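Local coordinates for protein acetyl-CoA acetyltransferase (Elizabethkingia anophelis NUHP1, PDB 6BN2) that probably catalyses the reversible Claisen condensation of two acetyl-CoA molecules to acetoacetyl-CoA and free CoA, through an acyl-thioester intermediate on the enzyme, at residues D58-V64 / T87-N93; K101-A107 / I283-D288; I365-L369 / G381-I385. All coordinates share one frame; numbering follows the deposited sequence.

Contact 1: residues D58-V64 / T87-N93; sequences DVYMGNV and TPTTAVN
M61 lies between T90 and V92 of the partner strand, and its backbone shows how two parallel strands are laced together: M61 N gives a hydrogen bond to T90 O (3.0 Å), while M61 O takes one from V92 N (2.9 Å). The ladder continues with T90 N to V59 O and N63 N to V92 O; the last rung toward D58, V59 N to P88 O, is weak. A few side-chain contacts accompany the ladder on both faces. T89 CG2 meets V59 CB at 3.8 Å on one, and on the other the Y60 side chain runs alongside T90, with Y60 CB 4.2 Å from V92 CG1. Water ties the ends: one molecule donates to D58 OD1 (2.6 Å) and is bonded to T90 OG1, and a second donates to V64 O and accepts from N93 ND2. N93 CG stands anti to its own N (chi1 179°), bringing the amide across V64, while OD1 is taken by V95 N. The two strands belong to one beta-alpha-beta unit, whose connecting helix 73-80 packs on T89; strand 117-125 flanks 59-62, helix 98-111 lies against Y60, and at A91 and N93 the sheet continues antiparallel into the second subunit.

Contact 2: residues K101-A107 / I283-D288; sequences KAVMMAA and IVSYAD
M104 and Y286 run antiparallel alongside one another where helix 98-111 lies on strand 281-290, and they form the tight part of the contact. M104 CG is 3.7 Å from Y286 CB, and M104 CE comes obliquely to within 3.8 Å of Y286 CD1. Farther along the ring, A107 CB touches Y286 CE2 (4.1 Å), and I283 CD1 touches both V103 CG1, at 4.0 Å, and A107 CB. Y286 reaches the helix because its CG sits between the backbone N and the carbonyl carbon (chi1 43°); its hydroxyl bonds to K111 and to D114 of the second subunit. The other end is polar and nearer solvent, D288 being partly exposed, although M104 CE still packs 3.5 Å from D288 OD1. K101 NZ, at the end of a chain bent at chi2, forms a salt bridge with D288 OD2 at 2.7 Å, meeting the oxygen on its syn side but 29° out of the carboxylate plane. That ammonium also pairs with D58 of the second subunit, and two carboxylates would be expected to favour its charged form; D288 OD1 is bonded to S393. Helix 98-111 also packs on strands 391-399, 258-268 and 117-125, consistent with the buried helical layer of the alpha-beta-alpha-beta-alpha thiolase fold.

Contact 3: residues I365-L369 / G381-I385; sequences IIVTL and GAAAI
L369 CD2 rests on flat peptide groups, not on a ring: it lies over the face of the G381-A382 peptide and, equally, over that of A382-A383, 3.6 Å from A382 C. A third peptide, A384-I385, takes I365 CD1 above its plane, the methyl being 3.4 Å from A384 O. The edges of these groups are used by the sheet, since G381 and A383 bond through their backbones to I397 and I395, while A382 bonds to F320 and E322, and A384 to E322, on strand 320-323. Packing onto peptide faces is possible because the strand is so small here. G381 has no side chain, and L369 CD1 approaches to 4.2 Å from G381 CA, while the CB atoms of A382 and A384 point away from the helix.

Helix 358-375 runs nearly antiparallel to strand 380-387, the segment axes making 161°, as in a beta-alpha-beta crossover, here with a long connection from the parallel strand 320-323 whose last helix, 358-375, leads into 380-387. A383 and I385 both point toward the helix, and A383 meets three of its side chains. Its CB is 3.9 Å from I365 CD1 and 4.1 Å from L369 CD2, with I366 CG1 more distant at 4.4 Å. I365 reaches this far along the strand because a chi1 of 63° tucks CG1 over its own backbone and the chain then extends, so that CD1 also touches I385 CB at 4.1 Å. M100 of helix 98-111 packs on I365, A383 and I385. The side chain of I385 is about 5 Å from those of H356 and C386, both predicted proton acceptors.

In the fold
Following the chain from its N terminus, contact 1 closes first, bringing strands 59-62 and 89-93 together across 22 residues that include helix 73-80. The chain then passes almost directly into helix 98-111, where contact 2 opens; its loop is the long one, 175 residues, and joins the N-terminal part of the thiolase chain to the C-terminal part. Contact 3 follows, a short closure of 11 residues within the C-terminal part. The three are in series, neither nesting nor crossing. Helix 98-111 links them in space: Y60 of contact 1 packs on A102 and A106, and V103 meets I366 of contact 3. Contacts 1 and 3 stay about 9 Å apart at their nearest atoms.

Contact 1: residues D58-V64 / T87-N93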
loop_
_atom_site.group_PDB
_atom_site.type_symbol
_atom_site.label_atom_id
_atom_site.label_comp_id
_atom_site.label_asym_id
_atom_site.label_seq_id
_atom_site.Cartn_x
_atom_site.Cartn_y
_atom_site.Cartn_z
ATOM N N ASP A 58 -3.529 11.593 -9.203
ATOM C CA ASP A 58 -2.991 10.594 -8.287
ATOM C C ASP A 58 -3.066 9.261 -9.013
ATOM O O ASP A 58 -3.802 9.107 -9.995
ATOM C CB ASP A 58 -3.773 10.548 -6.960
ATOM C CG ASP A 58 -2.889 10.201 -5.752
ATOM O OD1 ASP A 58 -1.855 9.516 -5.918
ATOM O OD2 ASP A 58 -3.268 10.597 -4.624
ATOM N N VAL A 59 -2.281 8.311 -8.528
ATOM C CA VAL A 59 -2.219 6.958 -9.074
ATOM C C VAL A 59 -2.150 6.021 -7.882
ATOM O O VAL A 59 -1.208 6.119 -7.085
ATOM C CB VAL A 59 -0.980 6.741 -9.958
ATOM C CG1 VAL A 59 -0.913 5.271 -10.440
ATOM C CG2 VAL A 59 -0.952 7.702 -11.169
ATOM N N TYR A 60 -3.111 5.101 -7.773
ATOM C CA TYR A 60 -3.090 4.055 -6.747
ATOM C C TYR A 60 -2.964 2.717 -7.452
ATOM O O TYR A 60 -3.825 2.374 -8.269
ATOM C CB TYR A 60 -4.365 4.028 -5.908
ATOM C CG TYR A 60 -4.651 5.245 -5.050
ATOM C CD1 TYR A 60 -5.907 5.406 -4.479
ATOM C CD2 TYR A 60 -3.686 6.230 -4.821
ATOM C CE1 TYR A 60 -6.206 6.495 -3.694
ATOM C CE2 TYR A 60 -3.984 7.339 -4.037
ATOM C CZ TYR A 60 -5.239 7.464 -3.471
ATOM O OH TYR A 60 -5.551 8.550 -2.659
ATOM N N MET A 61 -1.912 1.957 -7.147
ATOM C CA MET A 61 -1.738 0.644 -7.766
ATOM C C MET A 61 -1.623 -0.438 -6.706
ATOM O O MET A 61 -0.736 -0.376 -5.842
ATOM C CB MET A 61 -0.502 0.612 -8.675
ATOM C CG MET A 61 -0.650 1.493 -9.918
ATOM S SD MET A 61 -1.981 0.963 -11.060
ATOM C CE MET A 61 -1.094 -0.297 -12.010
ATOM N N GLY A 62 -2.486 -1.448 -6.808
ATOM C CA GLY A 62 -2.326 -2.641 -5.983
ATOM C C GLY A 62 -1.083 -3.420 -6.389
ATOM O O GLY A 62 -0.731 -3.497 -7.564
ATOM N N ASN A 63 -0.407 -3.993 -5.390
ATOM C CA ASN A 63 0.849 -4.700 -5.641
ATOM C C ASN A 63 1.191 -5.472 -4.371
ATOM O O ASN A 63 1.505 -4.852 -3.360
ATOM C CB ASN A 63 1.910 -3.661 -6.010
ATOM C CG ASN A 63 3.224 -4.254 -6.503
ATOM O OD1 ASN A 63 3.356 -5.441 -6.864
ATOM N ND2 ASN A 63 4.207 -3.406 -6.539
ATOM N N VAL A 64 1.062 -6.802 -4.387
ATOM C CA VAL A 64 1.153 -7.560 -3.140
ATOM C C VAL A 64 2.602 -7.881 -2.799
ATOM O O VAL A 64 2.982 -7.912 -1.615
ATOM C CB VAL A 64 0.323 -8.843 -3.243
ATOM C CG1 VAL A 64 0.470 -9.668 -1.957
ATOM C CG2 VAL A 64 -1.138 -8.473 -3.486
ATOM N N THR A 87 2.987 13.881 -10.950
ATOM C CA THR A 87 1.895 12.995 -10.548
ATOM C C THR A 87 2.220 12.256 -9.253
ATOM O O THR A 87 3.128 11.409 -9.249
ATOM C CB THR A 87 1.618 11.964 -11.638
ATOM O OG1 THR A 87 1.573 12.616 -12.914
ATOM C CG2 THR A 87 0.279 11.258 -11.379
ATOM N N PRO A 88 1.473 12.475 -8.169
ATOM C CA PRO A 88 1.641 11.629 -6.969
ATOM C C PRO A 88 1.257 10.178 -7.236
ATOM O O PRO A 88 0.381 9.888 -8.056
ATOM C CB PRO A 88 0.679 12.259 -5.953
ATOM C CG PRO A 88 0.549 13.706 -6.428
ATOM C CD PRO A 88 0.516 13.570 -7.940
ATOM N N THR A 89 1.892 9.254 -6.499
ATOM C CA THR A 89 1.613 7.825 -6.689
ATOM C C THR A 89 1.745 7.069 -5.368
ATOM O O THR A 89 2.603 7.396 -4.542
ATOM C CB THR A 89 2.583 7.173 -7.703
ATOM O OG1 THR A 89 3.916 7.238 -7.184
ATOM C CG2 THR A 89 2.572 7.890 -9.056
ATOM N N THR A 90 0.941 6.009 -5.207
ATOM C CA THR A 90 0.961 5.169 -4.001
ATOM C C THR A 90 0.674 3.712 -4.373
ATOM O O THR A 90 -0.189 3.441 -5.206
ATOM C CB THR A 90 -0.089 5.660 -2.974
ATOM O OG1 THR A 90 0.286 6.957 -2.485
ATOM C CG2 THR A 90 -0.219 4.699 -1.764
ATOM N N ALA A 91 1.374 2.776 -3.735
ATOM C CA ALA A 91 1.099 1.350 -3.916
ATOM C C ALA A 91 0.318 0.820 -2.720
ATOM O O ALA A 91 0.612 1.169 -1.572
ATOM C CB ALA A 91 2.399 0.548 -4.093
ATOM N N VAL A 92 -0.682 -0.024 -2.984
ATOM C CA VAL A 92 -1.555 -0.508 -1.913
ATOM C C VAL A 92 -1.528 -2.032 -1.861
ATOM O O VAL A 92 -1.401 -2.713 -2.889
ATOM C CB VAL A 92 -2.992 0.056 -2.051
ATOM C CG1 VAL A 92 -3.063 1.131 -3.125
ATOM C CG2 VAL A 92 -4.022 -1.009 -2.259
ATOM N N ASN A 93 -1.585 -2.568 -0.646
ATOM C CA ASN A 93 -1.471 -4.008 -0.413
ATOM C C ASN A 93 -2.562 -4.454 0.558
ATOM O O ASN A 93 -2.430 -4.315 1.781
ATOM C CB ASN A 93 -0.079 -4.345 0.115
ATOM C CG ASN A 93 0.095 -5.826 0.401
ATOM O OD1 ASN A 93 -0.779 -6.652 0.119
ATOM N ND2 ASN A 93 1.241 -6.171 0.979
HETATM O O HOH W 1 -0.147 9.301 -3.939
HETATM O O HOH W 2 2.693 -8.759 1.153
#

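Contact 2: residues K101-A107 / I283-D288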
loop_
_atom_site.group_PDB
_atom_site.type_symbol
_atom_site.label_atom_id
_atom_site.label_comp_id
_atom_site.label_asym_id
_atom_site.label_seq_id
_atom_site.Cartn_x
_atom_site.Cartn_y
_atom_site.Cartn_z
ATOM N N LYS A 101 -9.214 -2.574 -3.804
ATOM C CA LYS A 101 -9.062 -1.562 -2.761
ATOM C C LYS A 101 -8.476 -0.280 -3.338
ATOM O O LYS A 101 -8.862 0.821 -2.936
ATOM C CB LYS A 101 -8.176 -2.116 -1.640
ATOM C CG LYS A 101 -8.049 -1.187 -0.413
ATOM C CD LYS A 101 -9.416 -0.903 0.233
ATOM C CE LYS A 101 -9.212 -0.165 1.576
ATOM N NZ LYS A 101 -10.539 0.074 2.242
ATOM N N ALA A 102 -7.559 -0.402 -4.303
ATOM C CA ALA A 102 -7.040 0.788 -4.983
ATOM C C ALA A 102 -8.167 1.584 -5.634
ATOM O O ALA A 102 -8.221 2.814 -5.520
ATOM C CB ALA A 102 -6.003 0.385 -6.041
ATOM N N VAL A 103 -9.063 0.897 -6.348
ATOM C CA VAL A 103 -10.189 1.577 -6.992
ATOM C C VAL A 103 -11.107 2.216 -5.956
ATOM O O VAL A 103 -11.567 3.351 -6.135
ATOM C CB VAL A 103 -10.960 0.589 -7.886
ATOM C CG1 VAL A 103 -12.284 1.223 -8.360
ATOM C CG2 VAL A 103 -10.086 0.163 -9.077
ATOM N N MET A 104 -11.391 1.503 -4.858
ATOM C CA MET A 104 -12.255 2.047 -3.811
ATOM C C MET A 104 -11.643 3.289 -3.168
ATOM O O MET A 104 -12.329 4.297 -2.959
ATOM C CB MET A 104 -12.523 0.960 -2.760
ATOM C CG MET A 104 -13.315 -0.208 -3.337
ATOM S SD MET A 104 -13.235 -1.686 -2.268
ATOM C CE MET A 104 -13.756 -1.025 -0.691
ATOM N N MET A 105 -10.355 3.222 -2.817
ATOM C CA MET A 105 -9.669 4.371 -2.227
ATOM C C MET A 105 -9.656 5.552 -3.186
ATOM O O MET A 105 -9.783 6.701 -2.774
ATOM C CB MET A 105 -8.234 3.987 -1.854
ATOM C CG MET A 105 -8.155 2.992 -0.709
ATOM S SD MET A 105 -6.503 2.297 -0.521
ATOM C CE MET A 105 -6.180 2.677 1.224
ATOM N N ALA A 106 -9.480 5.273 -4.474
ATOM C CA ALA A 106 -9.502 6.347 -5.457
ATOM C C ALA A 106 -10.887 6.979 -5.542
ATOM O O ALA A 106 -11.016 8.207 -5.652
ATOM C CB ALA A 106 -9.057 5.810 -6.820
ATOM N N ALA A 107 -11.938 6.152 -5.491
ATOM C CA ALA A 107 -13.291 6.692 -5.481
ATOM C C ALA A 107 -13.513 7.569 -4.252
ATOM O O ALA A 107 -14.156 8.629 -4.335
ATOM C CB ALA A 107 -14.307 5.543 -5.548
ATOM N N ILE A 283 -19.593 4.106 -10.453
ATOM C CA ILE A 283 -19.384 3.332 -9.229
ATOM C C ILE A 283 -20.537 3.652 -8.288
ATOM O O ILE A 283 -20.741 4.810 -7.921
ATOM C CB ILE A 283 -18.029 3.647 -8.583
ATOM C CG1 ILE A 283 -16.896 3.143 -9.488
ATOM C CG2 ILE A 283 -17.936 2.986 -7.199
ATOM C CD1 ILE A 283 -15.482 3.560 -9.018
ATOM N N VAL A 284 -21.313 2.638 -7.922
ATOM C CA VAL A 284 -22.498 2.869 -7.098
ATOM C C VAL A 284 -22.156 2.814 -5.613
ATOM O O VAL A 284 -22.553 3.699 -4.845
ATOM C CB VAL A 284 -23.594 1.850 -7.450
ATOM C CG1 VAL A 284 -24.805 2.048 -6.551
ATOM C CG2 VAL A 284 -23.987 1.973 -8.927
ATOM N N SER A 285 -21.419 1.776 -5.215
ATOM C CA SER A 285 -21.054 1.556 -3.823
ATOM C C SER A 285 -19.932 0.531 -3.759
ATOM O O SER A 285 -19.586 -0.115 -4.755
ATOM C CB SER A 285 -22.245 1.067 -3.002
ATOM O OG SER A 285 -22.632 -0.217 -3.482
ATOM N N TYR A 286 -19.384 0.371 -2.557
ATOM C CA TYR A 286 -18.295 -0.578 -2.351
ATOM C C TYR A 286 -18.205 -0.837 -0.857
ATOM O O TYR A 286 -18.738 -0.072 -0.047
ATOM C CB TYR A 286 -16.941 -0.058 -2.903
ATOM C CG TYR A 286 -16.767 1.393 -2.550
ATOM C CD1 TYR A 286 -16.324 1.761 -1.283
ATOM C CD2 TYR A 286 -17.123 2.393 -3.442
ATOM C CE1 TYR A 286 -16.242 3.087 -0.916
ATOM C CE2 TYR A 286 -17.037 3.728 -3.086
ATOM C CZ TYR A 286 -16.597 4.063 -1.823
ATOM O OH TYR A 286 -16.536 5.388 -1.434
ATOM N N ALA A 287 -17.510 -1.916 -0.501
ATOM C CA ALA A 287 -17.388 -2.258 0.914
ATOM C C ALA A 287 -16.269 -3.265 1.109
ATOM O O ALA A 287 -15.950 -4.048 0.208
ATOM C CB ALA A 287 -18.694 -2.854 1.478
ATOM N N ASP A 288 -15.697 -3.243 2.305
ATOM C CA ASP A 288 -14.798 -4.283 2.777
ATOM C C ASP A 288 -15.491 -5.061 3.887
ATOM O O ASP A 288 -16.311 -4.515 4.634
ATOM C CB ASP A 288 -13.501 -3.696 3.346
ATOM C CG ASP A 288 -12.727 -2.881 2.336
ATOM O OD1 ASP A 288 -12.321 -3.448 1.310
ATOM O OD2 ASP A 288 -12.561 -1.650 2.545
#

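Contact 3: residues I365-L369 / G381-I385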
loop_
_atom_site.group_PDB
_atom_site.type_symbol
_atom_site.label_atom_id
_atom_site.label_comp_id
_atom_site.label_asym_id
_atom_site.label_seq_id
_atom_site.Cartn_x
_atom_site.Cartn_y
_atom_site.Cartn_z
ATOM N N ILE A 365 -11.004 -7.836 -12.430
ATOM C CA ILE A 365 -12.384 -8.315 -12.529
ATOM C C ILE A 365 -13.379 -7.163 -12.695
ATOM O O ILE A 365 -14.457 -7.372 -13.257
ATOM C CB ILE A 365 -12.767 -9.217 -11.335
ATOM C CG1 ILE A 365 -12.727 -8.473 -9.997
ATOM C CG2 ILE A 365 -11.877 -10.482 -11.320
ATOM C CD1 ILE A 365 -13.242 -9.354 -8.818
ATOM N N ILE A 366 -13.028 -5.945 -12.267
ATOM C CA ILE A 366 -13.871 -4.784 -12.566
ATOM C C ILE A 366 -13.822 -4.453 -14.055
ATOM O O ILE A 366 -14.856 -4.160 -14.677
ATOM C CB ILE A 366 -13.433 -3.573 -11.725
ATOM C CG1 ILE A 366 -13.438 -3.923 -10.237
ATOM C CG2 ILE A 366 -14.374 -2.406 -11.983
ATOM C CD1 ILE A 366 -12.871 -2.776 -9.368
ATOM N N VAL A 367 -12.621 -4.464 -14.639
ATOM C CA VAL A 367 -12.466 -4.251 -16.080
ATOM C C VAL A 367 -13.328 -5.246 -16.847
ATOM O O VAL A 367 -14.101 -4.877 -17.745
ATOM C CB VAL A 367 -10.982 -4.376 -16.480
ATOM C CG1 VAL A 367 -10.813 -4.222 -18.007
ATOM C CG2 VAL A 367 -10.125 -3.330 -15.742
ATOM N N THR A 368 -13.233 -6.524 -16.472
ATOM C CA THR A 368 -14.011 -7.547 -17.160
ATOM C C THR A 368 -15.507 -7.350 -16.942
ATOM O O THR A 368 -16.289 -7.466 -17.891
ATOM C CB THR A 368 -13.561 -8.930 -16.691
ATOM O OG1 THR A 368 -12.187 -9.103 -17.050
ATOM C CG2 THR A 368 -14.399 -10.038 -17.336
ATOM N N LEU A 369 -15.914 -7.046 -15.705
ATOM C CA LEU A 369 -17.333 -6.826 -15.402
ATOM C C LEU A 369 -17.924 -5.706 -16.253
ATOM O O LEU A 369 -19.044 -5.833 -16.758
ATOM C CB LEU A 369 -17.497 -6.508 -13.914
ATOM C CG LEU A 369 -18.935 -6.211 -13.483
ATOM C CD1 LEU A 369 -19.809 -7.456 -13.646
ATOM C CD2 LEU A 369 -18.949 -5.761 -12.025
ATOM N N GLY A 381 -23.898 -4.381 -12.074
ATOM C CA GLY A 381 -23.010 -5.503 -11.857
ATOM C C GLY A 381 -22.342 -5.393 -10.500
ATOM O O GLY A 381 -22.253 -4.315 -9.908
ATOM N N ALA A 382 -21.862 -6.530 -10.008
ATOM C CA ALA A 382 -21.096 -6.524 -8.766
ATOM C C ALA A 382 -19.855 -7.388 -8.924
ATOM O O ALA A 382 -19.896 -8.444 -9.560
ATOM C CB ALA A 382 -21.925 -7.030 -7.574
ATOM N N ALA A 383 -18.750 -6.939 -8.345
ATOM C CA ALA A 383 -17.518 -7.712 -8.323
ATOM C C ALA A 383 -17.066 -7.858 -6.880
ATOM O O ALA A 383 -17.250 -6.952 -6.078
ATOM C CB ALA A 383 -16.406 -7.038 -9.128
ATOM N N ALA A 384 -16.456 -9.000 -6.564
ATOM C CA ALA A 384 -15.964 -9.214 -5.206
ATOM C C ALA A 384 -14.767 -10.142 -5.249
ATOM O O ALA A 384 -14.648 -10.980 -6.144
ATOM C CB ALA A 384 -17.055 -9.808 -4.293
ATOM N N ILE A 385 -13.868 -9.979 -4.278
ATOM C CA ILE A 385 -12.619 -10.735 -4.266
ATOM C C ILE A 385 -12.184 -10.935 -2.820
ATOM O O ILE A 385 -12.254 -10.008 -2.007
ATOM C CB ILE A 385 -11.550 -10.028 -5.128
ATOM C CG1 ILE A 385 -10.246 -10.843 -5.198
ATOM C CG2 ILE A 385 -11.249 -8.594 -4.598
ATOM C CD1 ILE A 385 -9.391 -10.465 -6.438
#